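Local coordinates for carboxysome assembly protein CcmN (Synechococcus elongatus, PDB 7D6C) that helps build the beta-carboxysome, its N-terminal domain binding the RuBisCO-binding protein CcmM and its C-terminal peptide the shell protein CcmK2, at residues Ser96-Asn101 with Gly113-Ala118. Numbering follows the deposited sequence.
Sequences STTLVN and GSLLSA
Strands Thr98-Val100 and Leu115-Ser117 run parallel, their axes 4.7 Å apart and only 3° off alignment, with Thr98 beside Leu115, Leu99 beside Leu116 and Val100 beside Ser117. Four backbone hydrogen bonds tie them: Thr98 N to Ser114 O (2.7 Å), Leu116 N to Thr98 O (2.8 Å), Val100 N to Leu116 O (2.7 Å) and, longer, Ala118 N to Val100 O (3.1 Å). Leu99 and Leu116 lie alongside each other on one face of the sheet, pointing the same way, and methyl meets methyl at Leu99 CD2 and Leu116 CD2 (3.7 Å). On the other face, Thr98 and Leu115 lie side by side; with CG anti to the backbone N (chi1 166°), Leu115 brings CD1 to Thr98 CG2 at 3.8 Å. Farther along this face Val100 CB packs on Ser117 CB (3.7 Å). That face is covered by a second protein: Thr98 OG1 hydrogen-bonds a polar and a basic side chain of the other chain, while an aromatic side chain of that chain packs on Val100 and apolar ones on Leu115 and Ser117. Along the other edge of strand 98-100, Leu99 shares backbone hydrogen bonds with Leu80 and Val82, continuing the sheet into strand 80-82. Such in-register pairing of residues from successive turns is the hallmark of a left-handed parallel beta-helix, here the last two strands of one sheet in the N-terminal domain of CcmN.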
loop_
_atom_site.group_PDB
_atom_site.type_symbol
_atom_site.label_atom_id
_atom_site.label_comp_id
_atom_site.label_asym_id
_atom_site.label_seq_id
_atom_site.Cartn_x
_atom_site.Cartn_y
_atom_site.Cartn_z
ATOM N N SER F 96 4.673 -2.211 -3.537
ATOM C CA SER F 96 3.262 -2.398 -3.877
ATOM C C SER F 96 2.996 -3.704 -4.621
ATOM O O SER F 96 2.059 -3.802 -5.422
ATOM C CB SER F 96 2.744 -1.205 -4.662
ATOM O OG SER F 96 3.038 -0.041 -3.909
ATOM N N THR F 97 3.809 -4.720 -4.348
ATOM C CA THR F 97 3.415 -6.086 -4.642
ATOM C C THR F 97 2.146 -6.438 -3.879
ATOM O O THR F 97 1.980 -6.067 -2.713
ATOM C CB THR F 97 4.523 -7.055 -4.233
ATOM O OG1 THR F 97 5.748 -6.699 -4.880
ATOM C CG2 THR F 97 4.139 -8.487 -4.590
ATOM N N THR F 98 1.267 -7.197 -4.527
ATOM C CA THR F 98 0.142 -7.837 -3.855
ATOM C C THR F 98 0.179 -9.351 -4.058
ATOM O O THR F 98 0.182 -9.828 -5.203
ATOM C CB THR F 98 -1.167 -7.256 -4.359
ATOM O OG1 THR F 98 -1.308 -5.939 -3.806
ATOM C CG2 THR F 98 -2.330 -8.138 -3.927
ATOM N N LEU F 99 0.213 -10.104 -2.949
ATOM C CA LEU F 99 0.089 -11.561 -2.966
ATOM C C LEU F 99 -1.181 -11.940 -2.229
ATOM O O LEU F 99 -1.305 -11.633 -1.039
ATOM C CB LEU F 99 1.278 -12.236 -2.292
ATOM C CG LEU F 99 2.694 -11.932 -2.750
ATOM C CD1 LEU F 99 3.692 -12.589 -1.800
ATOM C CD2 LEU F 99 2.905 -12.438 -4.140
ATOM N N VAL F 100 -2.102 -12.622 -2.926
ATOM C CA VAL F 100 -3.391 -13.073 -2.369
ATOM C C VAL F 100 -3.484 -14.584 -2.496
ATOM O O VAL F 100 -3.754 -15.103 -3.586
ATOM C CB VAL F 100 -4.594 -12.426 -3.064
ATOM C CG1 VAL F 100 -5.839 -12.740 -2.274
ATOM C CG2 VAL F 100 -4.404 -10.925 -3.190
ATOM N N ASN F 101 -3.312 -15.288 -1.375
ATOM C CA ASN F 101 -3.315 -16.755 -1.350
ATOM C C ASN F 101 -2.317 -17.323 -2.367
ATOM O O ASN F 101 -2.590 -18.318 -3.038
ATOM C CB ASN F 101 -4.724 -17.320 -1.598
ATOM C CG ASN F 101 -5.703 -17.053 -0.438
ATOM O OD1 ASN F 101 -5.384 -17.284 0.728
ATOM N ND2 ASN F 101 -6.914 -16.578 -0.771
ATOM N N GLY F 113 4.524 -3.298 -8.080
ATOM C CA GLY F 113 3.170 -3.249 -8.574
ATOM C C GLY F 113 2.557 -4.581 -8.934
ATOM O O GLY F 113 1.396 -4.608 -9.372
ATOM N N SER F 114 3.282 -5.687 -8.745
ATOM C CA SER F 114 2.773 -7.000 -9.131
ATOM C C SER F 114 1.523 -7.385 -8.347
ATOM O O SER F 114 1.338 -7.028 -7.174
ATOM C CB SER F 114 3.828 -8.068 -8.928
ATOM O OG SER F 114 4.882 -7.926 -9.864
ATOM N N LEU F 115 0.663 -8.137 -9.021
ATOM C CA LEU F 115 -0.645 -8.521 -8.506
ATOM C C LEU F 115 -0.787 -10.016 -8.733
ATOM O O LEU F 115 -0.974 -10.456 -9.872
ATOM C CB LEU F 115 -1.757 -7.748 -9.210
ATOM C CG LEU F 115 -3.146 -8.317 -8.981
ATOM C CD1 LEU F 115 -3.501 -8.061 -7.532
ATOM C CD2 LEU F 115 -4.171 -7.686 -9.943
ATOM N N LEU F 116 -0.658 -10.796 -7.661
ATOM C CA LEU F 116 -0.733 -12.251 -7.723
ATOM C C LEU F 116 -1.888 -12.705 -6.835
ATOM O O LEU F 116 -1.794 -12.608 -5.604
ATOM C CB LEU F 116 0.589 -12.876 -7.279
ATOM C CG LEU F 116 1.687 -13.071 -8.331
ATOM C CD1 LEU F 116 1.879 -11.836 -9.182
ATOM C CD2 LEU F 116 3.009 -13.444 -7.687
ATOM N N SER F 117 -2.973 -13.201 -7.447
ATOM C CA SER F 117 -4.195 -13.522 -6.703
ATOM C C SER F 117 -4.838 -14.797 -7.236
ATOM O O SER F 117 -5.333 -14.815 -8.367
ATOM C CB SER F 117 -5.194 -12.372 -6.758
ATOM O OG SER F 117 -6.495 -12.829 -6.433
ATOM N N ALA F 118 -4.863 -15.841 -6.402
ATOM C CA ALA F 118 -5.662 -17.041 -6.600
ATOM C C ALA F 118 -6.885 -17.009 -5.681
ATOM O O ALA F 118 -6.876 -16.370 -4.625
ATOM C CB ALA F 118 -4.823 -18.299 -6.330
#